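Long-range contact in phosphatidylinositol phosphate phosphatase (Schizosaccharomyces pombe, PDB 1I9Z), which removes the 5-phosphate from soluble and lipid inositol polyphosphates, among them phosphatidylinositol 4,5-bisphosphate, through its magnesium-dependent catalytic domain: residues Phe205-Tyr210 with Ala280-Ile285. Sequence-based numbering, arbitrary orientation.
Sequences FGDFNY and AWTDRI
A single carbonyl, Thr282 O, collects three donors: the backbone N of Asn209 at 3.3 Å, which lies in the carbonyl plane on a lone pair, a weak, bent bond from the N of Phe208, and a water that also donates to Trp281 O and accepts from Tyr210 N. Here one buried acceptor ties a turning chain to the start of a strand. Beyond it the pairing becomes regular and antiparallel: the hydrogen bonds from Gly206 N to Arg284 O and from Arg284 N to Gly206 O are both 2.9 Å and nearly straight. Gly206 sits where the chain turns a corner, at backbone angles that would jam any CB against the preceding carbonyl. This is the junction of strands 201-205 and 283-288 within the five-stranded sheet, one of the two mixed sheets packed together in the DNase I-like fold, at the end facing the calcium ion and inositol bisphosphate. Asp207 and Thr282 run alongside each other, Asp207 OD1 standing 3.3 Å from Thr282 CB. Thr282 turns its hydroxyl between its own N and carbonyl carbon (chi1 44°), from where OG1 donates to Asp283 OD2, 2.8 Å away and approached from above the carboxylate plane. With an alanine here, Asp283 would probably lose this donor and a gap would open beside Asn209, where CG2 now packs. The like-charged carboxylates of Asp207 and Asp283 stand 4.4 Å apart at OD2 and OD1; Asn33 donates to Asp207 OD2, while Thr260 and His306 hydrogen-bond to Asp283 OD2. On the face carrying Arg284, its CB touches Phe208 CD2 and its chain, bent at chi2 and chi3, doubles back, bringing NH2 to Trp281 O at 2.9 Å; Glu252 and Asp235 take its other nitrogens in salt bridges.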
ATOM      1  N   PHE A 205      -2.199   2.780  -2.483  1.00 14.45           N
ATOM      2  CA  PHE A 205      -3.212   2.042  -3.181  1.00 14.56           C
ATOM      3  C   PHE A 205      -4.619   2.551  -2.909  1.00 15.02           C
ATOM      4  O   PHE A 205      -4.814   3.386  -2.035  1.00 16.25           O
ATOM      5  CB  PHE A 205      -3.141   0.547  -2.707  1.00 13.96           C
ATOM      6  CG  PHE A 205      -3.566   0.339  -1.214  1.00 14.44           C
ATOM      7  CD1 PHE A 205      -4.879  -0.036  -0.906  1.00 14.08           C
ATOM      8  CD2 PHE A 205      -2.667   0.525  -0.170  1.00 12.98           C
ATOM      9  CE1 PHE A 205      -5.278  -0.229   0.427  1.00 13.96           C
ATOM     10  CE2 PHE A 205      -3.030   0.340   1.173  1.00 13.89           C
ATOM     11  CZ  PHE A 205      -4.361  -0.053   1.480  1.00 11.94           C
ATOM     12  N   GLY A 206      -5.576   2.002  -3.646  1.00 14.92           N
ATOM     13  CA  GLY A 206      -6.985   2.348  -3.418  1.00 13.90           C
ATOM     14  C   GLY A 206      -7.739   2.571  -4.700  1.00 13.66           C
ATOM     15  O   GLY A 206      -7.388   2.012  -5.723  1.00 13.63           O
ATOM     16  N   ASP A 207      -8.791   3.386  -4.642  1.00 12.94           N
ATOM     17  CA  ASP A 207      -9.635   3.660  -5.806  1.00 12.70           C
ATOM     18  C   ASP A 207      -9.059   4.956  -6.365  1.00 12.70           C
ATOM     19  O   ASP A 207      -9.488   6.074  -6.024  1.00 14.55           O
ATOM     20  CB  ASP A 207     -11.092   3.874  -5.371  1.00 14.04           C
ATOM     21  CG  ASP A 207     -12.019   4.126  -6.565  1.00 14.00           C
ATOM     22  OD1 ASP A 207     -11.486   4.369  -7.691  1.00 14.96           O
ATOM     23  OD2 ASP A 207     -13.263   4.101  -6.368  1.00 15.35           O
ATOM     24  N   PHE A 208      -8.074   4.784  -7.247  1.00 12.29           N
ATOM     25  CA  PHE A 208      -7.442   5.957  -7.863  1.00 14.55           C
ATOM     26  C   PHE A 208      -8.343   6.539  -8.944  1.00 16.23           C
ATOM     27  O   PHE A 208      -8.109   7.639  -9.437  1.00 14.12           O
ATOM     28  CB  PHE A 208      -6.036   5.613  -8.434  1.00 13.32           C
ATOM     29  CG  PHE A 208      -5.031   5.174  -7.413  1.00 14.23           C
ATOM     30  CD1 PHE A 208      -5.193   5.468  -6.044  1.00 12.82           C
ATOM     31  CD2 PHE A 208      -3.832   4.543  -7.828  1.00 15.85           C
ATOM     32  CE1 PHE A 208      -4.194   5.171  -5.133  1.00 13.90           C
ATOM     33  CE2 PHE A 208      -2.842   4.241  -6.932  1.00 15.41           C
ATOM     34  CZ  PHE A 208      -3.009   4.559  -5.571  1.00 13.83           C
ATOM     35  N   ASN A 209      -9.360   5.769  -9.369  1.00 14.99           N
ATOM     36  CA  ASN A 209     -10.356   6.254 -10.304  1.00 14.54           C
ATOM     37  C   ASN A 209      -9.953   6.451 -11.743  1.00 14.92           C
ATOM     38  O   ASN A 209     -10.746   6.960 -12.519  1.00 16.46           O
ATOM     39  CB  ASN A 209     -11.058   7.547  -9.793  1.00 15.95           C
ATOM     40  CG  ASN A 209     -12.545   7.303  -9.334  1.00 15.28           C
ATOM     41  OD1 ASN A 209     -13.289   6.577  -9.979  1.00 16.99           O
ATOM     42  ND2 ASN A 209     -12.941   7.896  -8.177  1.00 16.41           N
ATOM     43  N   TYR A 210      -8.743   6.016 -12.098  1.00 13.63           N
ATOM     44  CA  TYR A 210      -8.308   6.123 -13.486  1.00 13.33           C
ATOM     45  C   TYR A 210      -9.103   5.151 -14.321  1.00 14.30           C
ATOM     46  O   TYR A 210      -9.427   4.005 -13.872  1.00 12.92           O
ATOM     47  CB  TYR A 210      -6.831   5.866 -13.611  1.00 12.36           C
ATOM     48  CG  TYR A 210      -5.979   7.031 -13.091  1.00 14.99           C
ATOM     49  CD1 TYR A 210      -5.528   7.058 -11.768  1.00 14.95           C
ATOM     50  CD2 TYR A 210      -5.592   8.071 -13.948  1.00 17.50           C
ATOM     51  CE1 TYR A 210      -4.702   8.080 -11.297  1.00 13.98           C
ATOM     52  CE2 TYR A 210      -4.790   9.114 -13.474  1.00 16.93           C
ATOM     53  CZ  TYR A 210      -4.348   9.089 -12.127  1.00 15.55           C
ATOM     54  OH  TYR A 210      -3.548  10.090 -11.682  1.00 17.45           O
ATOM     55  N   ALA A 280     -13.584  -0.131 -15.834  1.00 14.59           N
ATOM     56  CA  ALA A 280     -12.234   0.398 -15.625  1.00 14.71           C
ATOM     57  C   ALA A 280     -11.494  -0.305 -14.498  1.00 15.15           C
ATOM     58  O   ALA A 280     -12.119  -0.907 -13.653  1.00 15.28           O
ATOM     59  CB  ALA A 280     -12.347   1.928 -15.292  1.00 12.92           C
ATOM     60  N   TRP A 281     -10.164  -0.239 -14.528  1.00 12.28           N
ATOM     61  CA  TRP A 281      -9.340  -0.715 -13.442  1.00 13.09           C
ATOM     62  C   TRP A 281      -9.179   0.508 -12.484  1.00 12.35           C
ATOM     63  O   TRP A 281      -8.100   1.148 -12.392  1.00 14.56           O
ATOM     64  CB  TRP A 281      -7.950  -1.177 -13.934  1.00 14.71           C
ATOM     65  CG  TRP A 281      -8.046  -2.524 -14.595  1.00 15.07           C
ATOM     66  CD1 TRP A 281      -8.273  -3.760 -13.991  1.00 15.43           C
ATOM     67  CD2 TRP A 281      -7.806  -2.784 -15.975  1.00 17.32           C
ATOM     68  NE1 TRP A 281      -8.156  -4.779 -14.948  1.00 15.09           N
ATOM     69  CE2 TRP A 281      -7.862  -4.201 -16.156  1.00 16.35           C
ATOM     70  CE3 TRP A 281      -7.527  -1.954 -17.087  1.00 15.46           C
ATOM     71  CZ2 TRP A 281      -7.635  -4.806 -17.415  1.00 16.08           C
ATOM     72  CZ3 TRP A 281      -7.302  -2.584 -18.344  1.00 15.56           C
ATOM     73  CH2 TRP A 281      -7.352  -3.958 -18.476  1.00 16.58           C
ATOM     74  N   THR A 282     -10.265   0.816 -11.754  1.00 13.02           N
ATOM     75  CA  THR A 282     -10.233   1.964 -10.821  1.00 12.95           C
ATOM     76  C   THR A 282      -9.398   1.654  -9.573  1.00 14.95           C
ATOM     77  O   THR A 282      -8.823   2.553  -8.979  1.00 13.87           O
ATOM     78  CB  THR A 282     -11.658   2.319 -10.299  1.00 13.71           C
ATOM     79  OG1 THR A 282     -12.378   1.129  -9.936  1.00 14.49           O
ATOM     80  CG2 THR A 282     -12.435   3.018 -11.347  1.00 12.37           C
ATOM     81  N   ASP A 283      -9.343   0.369  -9.189  1.00 13.25           N
ATOM     82  CA  ASP A 283      -8.679  -0.074  -7.913  1.00 14.56           C
ATOM     83  C   ASP A 283      -7.287  -0.600  -8.170  1.00 15.47           C
ATOM     84  O   ASP A 283      -7.135  -1.541  -8.922  1.00 17.02           O
ATOM     85  CB  ASP A 283      -9.581  -1.155  -7.297  1.00 13.52           C
ATOM     86  CG  ASP A 283     -11.003  -0.612  -7.166  1.00 13.43           C
ATOM     87  OD1 ASP A 283     -11.219   0.209  -6.239  1.00 17.00           O
ATOM     88  OD2 ASP A 283     -11.884  -0.886  -8.049  1.00 16.14           O
ATOM     89  N   ARG A 284      -6.297   0.011  -7.531  1.00 13.79           N
ATOM     90  CA  ARG A 284      -4.883  -0.336  -7.861  1.00 12.02           C
ATOM     91  C   ARG A 284      -4.015  -0.374  -6.647  1.00 13.19           C
ATOM     92  O   ARG A 284      -4.315   0.272  -5.612  1.00 13.56           O
ATOM     93  CB  ARG A 284      -4.353   0.743  -8.839  1.00 13.11           C
ATOM     94  CG  ARG A 284      -5.334   1.044 -10.014  1.00 14.34           C
ATOM     95  CD  ARG A 284      -5.327  -0.055 -11.074  1.00 14.59           C
ATOM     96  NE  ARG A 284      -4.233   0.027 -12.064  1.00 14.80           N
ATOM     97  CZ  ARG A 284      -4.346   0.690 -13.229  1.00 16.94           C
ATOM     98  NH1 ARG A 284      -3.315   0.703 -14.067  1.00 15.15           N
ATOM     99  NH2 ARG A 284      -5.472   1.341 -13.571  1.00 15.66           N
ATOM    100  N   ILE A 285      -2.935  -1.141  -6.735  1.00 12.62           N
ATOM    101  CA  ILE A 285      -1.946  -1.180  -5.637  1.00 12.30           C
ATOM    102  C   ILE A 285      -0.598  -0.984  -6.309  1.00 13.91           C
ATOM    103  O   ILE A 285      -0.272  -1.736  -7.215  1.00 15.04           O
ATOM    104  CB  ILE A 285      -2.002  -2.516  -4.886  1.00 12.71           C
ATOM    105  CG1 ILE A 285      -3.376  -2.647  -4.219  1.00 12.72           C
ATOM    106  CG2 ILE A 285      -0.928  -2.633  -3.786  1.00 10.87           C
ATOM    107  CD1 ILE A 285      -3.643  -4.192  -3.780  1.00 14.17           C
TER
HETATM  108  O   HOH W   1      -7.240   3.669 -11.041  1.00 13.26           O
HETATM  109  O   HOH W   2      -8.766   1.929 -15.687  1.00 15.61           O